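Local structure of geranyltranstransferase (Enterococcus faecalis, 3P8L) at residues A[26-31]-A[80-85]; A[70-75]-A[198-203]; A[209-214]-A[290-295]. The protein probably catalyses the magnesium-dependent condensation of isopentenyl diphosphate with geranyl diphosphate, giving farnesyl diphosphate and diphosphate. All coordinates share one frame; numbering follows the deposited sequence.

Contact 1: A[26-31]-A[80-85]; sequences VDFIAE and LEMIHT
Met-82 of helix 71-92 reaches across to Phe-28 and Ile-29 of helix 13-31, and its terminal methyl makes the closest approaches to both. Leu-80, two residues before it, packs instead between helix 53-64 and helix 175-200, in the interior of the all-helical prenyltransferase fold. Glu-81 turns to Arg-52, with which its OE2 forms a salt bridge. Met-82 then points at helix 13-31. Its chain runs extended as far as the sulfur and bends at the last torsion (chi3 71°), which turns CE to face both side chains at once. CE approaches Phe-28 CD1 to 3.9 Å, the methionine lying roughly at right angles to the phenylalanine side chain and meeting its ring obliquely. Phe-28 has CG anti to its own nitrogen (chi1 -171°), a setting that carries the ring out toward the methionine; the ring also stacks on Tyr-32 and touches helix 114-133. Ile-29 was modelled in two conformations, so the 3.7 Å tip-to-tip meeting of CE with Ile-29 CD1 is less certain. Ile-83 faces helices 114-133 and 175-200. Thr-85 closes the segment by bonding back to its own helix: its OG1 gives a 2.7 Å hydrogen bond to Glu-81 O, which also accepts from Thr-85 N on the opposite face of the carbonyl plane. Between residues 26-31 and 80-85 there is no hydrogen bond and no ion pair. With backbones far apart, 9.9 Å between the CA atoms of Ile-29 and Met-82, a long thioether chain bridges the gap by dispersion and hydrophobic burial.

Contact 2: A[70-75]-A[198-203]; sequences ETQDYQ and GVLANQ
Leu-200, at the end of helix 175-200, lays its side chain against the carboxylate of Asp-73 in the first turn of helix 71-92. The two side chains run alongside one another, pointing opposite ways, and OD2 of Asp-73 rests on the leucine along its length, 3.5 Å from Leu-200 CB and 3.6 Å from Leu-200 CD1. Buried against this hydrocarbon, OD2 has no polar partner in the model. The other oxygen is better served: Asp-73 OD1 accepts a 2.9 Å hydrogen bond from Glu-70 N, the donor standing above the carboxylate plane (43° out of it). Glu-70 is the N-cap residue, with Asp-73 three residues on, and the negative group probably gains from the start of the helix; Lys-67 adds a long, weak ion pair. The facing helix finishes in a Schellman motif, Gln-203 N bonding to Gly-198 O at 2.9 Å and Asn-202 N to Val-199 O, with Asn-202 at positive phi. One helix thus starts where the other stops. Gln-72 brings its backbone O to 4.3 Å from Leu-200 CD2, a looser touch at the margin. Val-58 and Val-62 of helix 53-64 also touch the leucine and extend its apolar surroundings.

Contact 3: A[209-214]-A[290-295]; sequences GLLTQF and EHLANL
Phe-214 of helix 205-230 projects its ring toward Leu-292 of helix 289-298, so that the far end of the ring arrives at the leucine's backbone and side chain together. With CG placed anti to its own nitrogen (chi1 177°), the phenylalanine stretches straight out from its helix, and CZ becomes the leading atom. CZ lies 3.6 Å from Leu-292 O, which meets the ring obliquely, and 4.0 Å from Leu-292 CB. The adjacent ring carbon takes the branch: Phe-214 CE2 is 4.0 Å from Leu-292 CD2. Leu-292 has the common leucine shape, CG anti to the carbonyl carbon (chi1 -69°) and chi2 176°, which leaves its two methyls to separate neighbours. While CD2 turns to the ring, CD1 looks back to the preceding turn of helix 205-230 and stands 4.2 Å from Leu-211 CD2. Leu-211 does not leave its backbone aimed at the other helix; only the end of its side chain comes near. Leu-277 of helix 259-283 touches both Phe-214 and Leu-292, and Leu-194 of helix 175-200 packs on Phe-214 and Leu-211. The contact therefore joins the short C-terminal helix to the long helix whose C-terminal end carries what is, by family resemblance, the second aspartate-rich motif. The CA atoms of Phe-214 and Leu-292 stay 9.0 Å apart, a gap that the phenylalanine ring largely spans, reaching the leucine's backbone. No hydrogen bond crosses it: cohesion comes mainly from apolar burial, with the Leu-292 carbonyl oxygen packed obliquely against the ring.

Overall arrangement
All three contacts are buried, their centres about 14 to 16 Å from that of the chain, and none is touched by the second subunit. Contacts 1 and 2 both use helix 71-92, with centres about 18 Å apart. Contact 3 belongs to later helices and lies across the chain's centre from contact 1. Contacts 2 and 3 touch, Gly-198 CA packing on Leu-211 CD1 at 3.6 Å, where helix 175-200 passes into helix 205-230. Side chains from each contact also meet helix 53-64. Contacts 1 and 3 lie along helix flanks and each set a phenylalanine against an apolar side chain, methionine in contact 1 and leucine in contact 3; contact 2, where helix ends meet, sets a carboxylate on a leucine.

Contact 1: A[26-31]-A[80-85]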
loop_
_atom_site.group_PDB
_atom_site.type_symbol
_atom_site.label_atom_id
_atom_site.label_comp_id
_atom_site.label_asym_id
_atom_site.label_seq_id
_atom_site.Cartn_x
_atom_site.Cartn_y
_atom_site.Cartn_z
ATOM N N VAL A 26 -6.375 -3.929 15.444
ATOM C CA VAL A 26 -6.623 -2.801 16.338
ATOM C C VAL A 26 -5.335 -2.362 17.055
ATOM O O VAL A 26 -5.023 -1.158 17.091
ATOM C CB VAL A 26 -7.802 -3.111 17.319
ATOM C CG1 VAL A 26 -7.807 -2.191 18.524
ATOM C CG2 VAL A 26 -9.141 -3.073 16.579
ATOM N N ASP A 27 -4.589 -3.332 17.594
ATOM C CA ASP A 27 -3.331 -3.041 18.282
ATOM C C ASP A 27 -2.357 -2.414 17.319
ATOM O O ASP A 27 -1.689 -1.477 17.698
ATOM C CB ASP A 27 -2.646 -4.292 18.862
ATOM C CG ASP A 27 -3.409 -4.902 20.036
ATOM O OD1 ASP A 27 -4.344 -4.278 20.542
ATOM O OD2 ASP A 27 -3.079 -6.026 20.452
ATOM N N PHE A 28 -2.273 -2.949 16.092
ATOM C CA PHE A 28 -1.349 -2.415 15.102
ATOM C C PHE A 28 -1.667 -0.969 14.749
ATOM O O PHE A 28 -0.752 -0.154 14.679
ATOM C CB PHE A 28 -1.251 -3.263 13.816
ATOM C CG PHE A 28 -0.157 -2.816 12.919
ATOM C CD1 PHE A 28 -0.423 -2.036 11.794
ATOM C CD2 PHE A 28 1.160 -3.106 13.234
ATOM C CE1 PHE A 28 0.602 -1.581 10.994
ATOM C CE2 PHE A 28 2.205 -2.656 12.427
ATOM C CZ PHE A 28 1.919 -1.891 11.306
ATOM N N ILE A 29 -2.948 -0.661 14.566
ATOM C CA ILE A 29 -3.363 0.704 14.222
ATOM C C ILE A 29 -3.123 1.659 15.400
ATOM O O ILE A 29 -2.594 2.750 15.218
ATOM C CB ILE A 29 -4.828 0.769 13.702
ATOM C CG1 ILE A 29 -4.874 0.518 12.198
ATOM C CG2 ILE A 29 -5.442 2.143 13.912
ATOM C CD1 ILE A 29 -5.036 -0.911 11.801
ATOM N N ALA A 30 -3.475 1.233 16.613
ATOM C CA ALA A 30 -3.302 2.072 17.811
ATOM C C ALA A 30 -1.828 2.355 18.106
ATOM O O ALA A 30 -1.475 3.455 18.498
ATOM C CB ALA A 30 -3.977 1.420 19.028
ATOM N N GLU A 31 -0.970 1.368 17.876
ATOM C CA GLU A 31 0.433 1.512 18.222
ATOM C C GLU A 31 1.299 2.157 17.122
ATOM O O GLU A 31 2.256 2.830 17.438
ATOM C CB GLU A 31 1.013 0.167 18.667
ATOM C CG GLU A 31 0.446 -0.334 20.022
ATOM C CD GLU A 31 0.576 -1.857 20.234
ATOM O OE1 GLU A 31 1.483 -2.490 19.648
ATOM O OE2 GLU A 31 -0.235 -2.423 21.001
ATOM N N LEU A 80 -4.390 -8.815 5.326
ATOM C CA LEU A 80 -5.393 -8.970 4.265
ATOM C C LEU A 80 -6.706 -8.225 4.561
ATOM O O LEU A 80 -7.270 -7.537 3.679
ATOM C CB LEU A 80 -5.659 -10.459 4.007
ATOM C CG LEU A 80 -6.691 -10.842 2.956
ATOM C CD1 LEU A 80 -6.315 -10.290 1.594
ATOM C CD2 LEU A 80 -6.888 -12.377 2.901
ATOM N N GLU A 81 -7.187 -8.335 5.806
ATOM C CA GLU A 81 -8.403 -7.635 6.190
ATOM C C GLU A 81 -8.230 -6.095 6.193
ATOM O O GLU A 81 -9.197 -5.372 5.917
ATOM C CB GLU A 81 -8.957 -8.164 7.511
ATOM C CG GLU A 81 -10.343 -7.635 7.882
ATOM C CD GLU A 81 -11.473 -8.025 6.902
ATOM O OE1 GLU A 81 -11.266 -8.702 5.855
ATOM O OE2 GLU A 81 -12.601 -7.633 7.203
ATOM N N MET A 82 -7.005 -5.624 6.441
ATOM C CA MET A 82 -6.631 -4.207 6.316
ATOM C C MET A 82 -6.754 -3.704 4.874
ATOM O O MET A 82 -7.279 -2.596 4.649
ATOM C CB MET A 82 -5.245 -3.905 6.933
ATOM C CG MET A 82 -5.182 -4.063 8.512
ATOM S SD MET A 82 -3.492 -3.980 9.202
ATOM C CE MET A 82 -3.116 -2.241 8.964
ATOM N N ILE A 83 -6.300 -4.524 3.916
ATOM C CA ILE A 83 -6.429 -4.241 2.493
ATOM C C ILE A 83 -7.911 -4.151 2.136
ATOM O O ILE A 83 -8.347 -3.182 1.498
ATOM C CB ILE A 83 -5.751 -5.325 1.589
ATOM C CG1 ILE A 83 -4.234 -5.336 1.742
ATOM C CG2 ILE A 83 -6.165 -5.155 0.126
ATOM C CD1 ILE A 83 -3.508 -4.181 1.098
ATOM N N HIS A 84 -8.669 -5.177 2.525
ATOM C CA HIS A 84 -10.097 -5.200 2.310
ATOM C C HIS A 84 -10.824 -3.944 2.865
ATOM O O HIS A 84 -11.614 -3.349 2.157
ATOM C CB HIS A 84 -10.710 -6.430 2.929
ATOM C CG HIS A 84 -12.176 -6.518 2.691
ATOM N ND1 HIS A 84 -12.715 -6.499 1.425
ATOM C CD2 HIS A 84 -13.218 -6.603 3.546
ATOM C CE1 HIS A 84 -14.030 -6.586 1.508
ATOM N NE2 HIS A 84 -14.359 -6.661 2.782
ATOM N N THR A 85 -10.531 -3.584 4.119
ATOM C CA THR A 85 -11.103 -2.408 4.802
ATOM C C THR A 85 -10.730 -1.117 4.068
ATOM O O THR A 85 -11.578 -0.250 3.879
ATOM C CB THR A 85 -10.618 -2.299 6.290
ATOM O OG1 THR A 85 -10.878 -3.528 6.977
ATOM C CG2 THR A 85 -11.312 -1.139 7.041
#

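Contact 2: A[70-75]-A[198-203]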
loop_
_atom_site.group_PDB
_atom_site.type_symbol
_atom_site.label_atom_id
_atom_site.label_comp_id
_atom_site.label_asym_id
_atom_site.label_seq_id
_atom_site.Cartn_x
_atom_site.Cartn_y
_atom_site.Cartn_z
ATOM N N GLU A 70 -0.582 -19.879 14.837
ATOM C CA GLU A 70 0.468 -19.080 15.455
ATOM C C GLU A 70 0.246 -17.614 15.116
ATOM O O GLU A 70 -0.497 -17.307 14.186
ATOM C CB GLU A 70 1.837 -19.488 14.920
ATOM C CG GLU A 70 2.216 -20.940 15.110
ATOM C CD GLU A 70 3.570 -21.218 14.521
ATOM O OE1 GLU A 70 4.568 -20.793 15.133
ATOM O OE2 GLU A 70 3.636 -21.836 13.437
ATOM N N THR A 71 0.896 -16.738 15.885
ATOM C CA THR A 71 0.939 -15.286 15.676
ATOM C C THR A 71 0.945 -14.834 14.202
ATOM O O THR A 71 0.091 -14.024 13.795
ATOM C CB THR A 71 2.149 -14.680 16.439
ATOM O OG1 THR A 71 2.099 -15.119 17.799
ATOM C CG2 THR A 71 2.128 -13.159 16.416
ATOM N N GLN A 72 1.872 -15.370 13.412
ATOM C CA GLN A 72 2.024 -14.980 12.000
ATOM C C GLN A 72 0.825 -15.282 11.116
ATOM O O GLN A 72 0.614 -14.590 10.110
ATOM C CB GLN A 72 3.281 -15.583 11.360
ATOM C CG GLN A 72 3.321 -17.109 11.323
ATOM C CD GLN A 72 4.099 -17.694 12.486
ATOM O OE1 GLN A 72 3.938 -17.283 13.643
ATOM N NE2 GLN A 72 4.963 -18.655 12.183
ATOM N N ASP A 73 0.049 -16.304 11.479
ATOM C CA ASP A 73 -1.196 -16.620 10.773
ATOM C C ASP A 73 -2.208 -15.501 10.990
ATOM O O ASP A 73 -2.834 -15.054 10.034
ATOM C CB ASP A 73 -1.800 -17.959 11.204
ATOM C CG ASP A 73 -0.795 -19.117 11.119
ATOM O OD1 ASP A 73 -0.864 -20.031 11.962
ATOM O OD2 ASP A 73 0.064 -19.103 10.222
ATOM N N TYR A 74 -2.338 -15.053 12.237
ATOM C CA TYR A 74 -3.215 -13.939 12.580
ATOM C C TYR A 74 -2.737 -12.631 11.979
ATOM O O TYR A 74 -3.563 -11.817 11.575
ATOM C CB TYR A 74 -3.387 -13.784 14.093
ATOM C CG TYR A 74 -4.009 -15.000 14.756
ATOM C CD1 TYR A 74 -5.341 -15.332 14.531
ATOM C CD2 TYR A 74 -3.254 -15.821 15.609
ATOM C CE1 TYR A 74 -5.920 -16.457 15.131
ATOM C CE2 TYR A 74 -3.816 -16.953 16.211
ATOM C CZ TYR A 74 -5.146 -17.259 15.961
ATOM O OH TYR A 74 -5.717 -18.342 16.556
ATOM N N GLN A 75 -1.416 -12.444 11.926
ATOM C CA GLN A 75 -0.805 -11.281 11.307
ATOM C C GLN A 75 -1.092 -11.197 9.814
ATOM O O GLN A 75 -1.470 -10.121 9.329
ATOM C CB GLN A 75 0.699 -11.212 11.606
ATOM C CG GLN A 75 0.958 -10.853 13.071
ATOM C CD GLN A 75 2.415 -10.927 13.463
ATOM O OE1 GLN A 75 3.150 -11.789 12.993
ATOM N NE2 GLN A 75 2.838 -10.016 14.328
ATOM N N GLY A 198 -2.017 -21.869 2.283
ATOM C CA GLY A 198 -1.041 -22.877 1.827
ATOM C C GLY A 198 0.410 -22.645 2.218
ATOM O O GLY A 198 1.110 -23.581 2.606
ATOM N N VAL A 199 0.855 -21.394 2.119
ATOM C CA VAL A 199 2.226 -21.012 2.426
ATOM C C VAL A 199 2.472 -21.095 3.930
ATOM O O VAL A 199 3.515 -21.594 4.385
ATOM C CB VAL A 199 2.523 -19.592 1.873
ATOM C CG1 VAL A 199 3.823 -19.028 2.405
ATOM C CG2 VAL A 199 2.532 -19.615 0.360
ATOM N N LEU A 200 1.493 -20.621 4.699
ATOM C CA LEU A 200 1.542 -20.699 6.151
ATOM C C LEU A 200 1.595 -22.145 6.644
ATOM O O LEU A 200 2.192 -22.416 7.683
ATOM C CB LEU A 200 0.354 -19.950 6.789
ATOM C CG LEU A 200 0.340 -18.421 6.584
ATOM C CD1 LEU A 200 -1.006 -17.809 6.997
ATOM C CD2 LEU A 200 1.471 -17.756 7.319
ATOM N N ALA A 201 0.974 -23.056 5.891
ATOM C CA ALA A 201 0.918 -24.462 6.269
ATOM C C ALA A 201 2.018 -25.311 5.606
ATOM O O ALA A 201 1.979 -26.547 5.682
ATOM C CB ALA A 201 -0.456 -25.028 5.955
ATOM N N ASN A 202 2.973 -24.638 4.955
ATOM C CA ASN A 202 4.105 -25.279 4.270
ATOM C C ASN A 202 3.762 -26.300 3.188
ATOM O O ASN A 202 4.449 -27.310 3.043
ATOM C CB ASN A 202 5.094 -25.889 5.274
ATOM C CG ASN A 202 6.453 -25.228 5.215
ATOM O OD1 ASN A 202 6.861 -24.549 6.156
ATOM N ND2 ASN A 202 7.158 -25.412 4.099
ATOM N N GLN A 203 2.708 -26.022 2.430
ATOM C CA GLN A 203 2.275 -26.895 1.351
ATOM C C GLN A 203 3.107 -26.712 0.092
ATOM O O GLN A 203 3.803 -25.698 -0.063
ATOM C CB GLN A 203 0.802 -26.661 1.052
ATOM C CG GLN A 203 -0.098 -27.008 2.225
ATOM C CD GLN A 203 0.050 -28.461 2.653
ATOM O OE1 GLN A 203 -0.268 -29.377 1.900
ATOM N NE2 GLN A 203 0.508 -28.670 3.867
#

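Contact 3: A[209-214]-A[290-295]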
loop_
_atom_site.group_PDB
_atom_site.type_symbol
_atom_site.label_atom_id
_atom_site.label_comp_id
_atom_site.label_asym_id
_atom_site.label_seq_id
_atom_site.Cartn_x
_atom_site.Cartn_y
_atom_site.Cartn_z
ATOM N N GLY A 209 -1.268 -24.438 -5.875
ATOM C CA GLY A 209 -1.985 -24.357 -7.157
ATOM C C GLY A 209 -3.423 -24.840 -7.138
ATOM O O GLY A 209 -4.296 -24.242 -7.782
ATOM N N LEU A 210 -3.673 -25.930 -6.414
ATOM C CA LEU A 210 -5.032 -26.438 -6.214
ATOM C C LEU A 210 -5.877 -25.538 -5.280
ATOM O O LEU A 210 -7.059 -25.303 -5.531
ATOM C CB LEU A 210 -4.986 -27.869 -5.670
ATOM C CG LEU A 210 -4.590 -28.991 -6.649
ATOM C CD1 LEU A 210 -4.658 -30.355 -5.958
ATOM C CD2 LEU A 210 -5.476 -28.986 -7.900
ATOM N N LEU A 211 -5.258 -25.037 -4.211
ATOM C CA LEU A 211 -5.909 -24.082 -3.298
ATOM C C LEU A 211 -6.364 -22.824 -4.043
ATOM O O LEU A 211 -7.443 -22.300 -3.793
ATOM C CB LEU A 211 -4.953 -23.714 -2.166
ATOM C CG LEU A 211 -4.698 -24.823 -1.157
ATOM C CD1 LEU A 211 -3.526 -24.460 -0.258
ATOM C CD2 LEU A 211 -5.946 -25.119 -0.357
ATOM N N THR A 212 -5.542 -22.389 -4.995
ATOM C CA THR A 212 -5.850 -21.277 -5.888
ATOM C C THR A 212 -7.099 -21.506 -6.736
ATOM O O THR A 212 -7.929 -20.602 -6.907
ATOM C CB THR A 212 -4.650 -21.023 -6.796
ATOM O OG1 THR A 212 -3.527 -20.703 -5.977
ATOM C CG2 THR A 212 -4.918 -19.897 -7.806
ATOM N N GLN A 213 -7.234 -22.720 -7.252
ATOM C CA GLN A 213 -8.391 -23.097 -8.048
ATOM C C GLN A 213 -9.630 -23.119 -7.182
ATOM O O GLN A 213 -10.707 -22.663 -7.605
ATOM C CB GLN A 213 -8.183 -24.475 -8.694
ATOM C CG GLN A 213 -7.247 -24.482 -9.899
ATOM C CD GLN A 213 -7.038 -25.885 -10.468
ATOM O OE1 GLN A 213 -7.995 -26.570 -10.836
ATOM N NE2 GLN A 213 -5.784 -26.314 -10.538
ATOM N N PHE A 214 -9.488 -23.667 -5.977
ATOM C CA PHE A 214 -10.573 -23.613 -4.996
ATOM C C PHE A 214 -11.051 -22.174 -4.761
ATOM O O PHE A 214 -12.252 -21.913 -4.776
ATOM C CB PHE A 214 -10.146 -24.225 -3.658
ATOM C CG PHE A 214 -11.198 -24.120 -2.594
ATOM C CD1 PHE A 214 -12.218 -25.060 -2.516
ATOM C CD2 PHE A 214 -11.183 -23.069 -1.677
ATOM C CE1 PHE A 214 -13.203 -24.964 -1.524
ATOM C CE2 PHE A 214 -12.160 -22.957 -0.696
ATOM C CZ PHE A 214 -13.173 -23.919 -0.611
ATOM N N GLU A 290 -13.426 -30.833 5.713
ATOM C CA GLU A 290 -14.702 -30.226 6.148
ATOM C C GLU A 290 -14.581 -28.732 6.389
ATOM O O GLU A 290 -15.534 -28.005 6.157
ATOM C CB GLU A 290 -15.269 -30.881 7.414
ATOM C CG GLU A 290 -14.865 -32.325 7.657
ATOM C CD GLU A 290 -13.616 -32.441 8.526
ATOM O OE1 GLU A 290 -13.577 -31.818 9.616
ATOM O OE2 GLU A 290 -12.678 -33.160 8.114
ATOM N N HIS A 291 -13.421 -28.282 6.860
ATOM C CA HIS A 291 -13.181 -26.855 7.056
ATOM C C HIS A 291 -13.444 -26.061 5.775
ATOM O O HIS A 291 -14.247 -25.130 5.774
ATOM C CB HIS A 291 -11.785 -26.592 7.613
ATOM C CG HIS A 291 -11.679 -26.841 9.079
ATOM N ND1 HIS A 291 -12.297 -26.036 10.011
ATOM C CD2 HIS A 291 -11.047 -27.815 9.777
ATOM C CE1 HIS A 291 -12.041 -26.497 11.223
ATOM N NE2 HIS A 291 -11.277 -27.568 11.109
ATOM N N LEU A 292 -12.815 -26.474 4.685
ATOM C CA LEU A 292 -13.034 -25.812 3.414
ATOM C C LEU A 292 -14.340 -26.213 2.719
ATOM O O LEU A 292 -14.989 -25.354 2.117
ATOM C CB LEU A 292 -11.815 -25.974 2.506
ATOM C CG LEU A 292 -10.556 -25.215 2.947
ATOM C CD1 LEU A 292 -9.381 -25.531 2.029
ATOM C CD2 LEU A 292 -10.810 -23.723 2.973
ATOM N N ALA A 293 -14.742 -27.488 2.833
ATOM C CA ALA A 293 -16.039 -27.951 2.288
ATOM C C ALA A 293 -17.259 -27.250 2.881
ATOM O O ALA A 293 -18.212 -26.964 2.149
ATOM C CB ALA A 293 -16.191 -29.472 2.411
ATOM N N ASN A 294 -17.234 -26.981 4.189
ATOM C CA ASN A 294 -18.327 -26.278 4.871
ATOM C C ASN A 294 -18.510 -24.846 4.353
ATOM O O ASN A 294 -19.627 -24.351 4.245
ATOM C CB ASN A 294 -18.107 -26.268 6.392
ATOM C CG ASN A 294 -19.069 -25.353 7.119
ATOM O OD1 ASN A 294 -20.256 -25.649 7.232
ATOM N ND2 ASN A 294 -18.560 -24.229 7.610
ATOM N N LEU A 295 -17.400 -24.179 4.048
ATOM C CA LEU A 295 -17.475 -22.822 3.476
ATOM C C LEU A 295 -18.162 -22.829 2.109
ATOM O O LEU A 295 -18.941 -21.934 1.795
ATOM C CB LEU A 295 -16.092 -22.165 3.399
ATOM C CG LEU A 295 -15.455 -21.785 4.747
ATOM C CD1 LEU A 295 -14.054 -21.302 4.530
ATOM C CD2 LEU A 295 -16.258 -20.739 5.514
#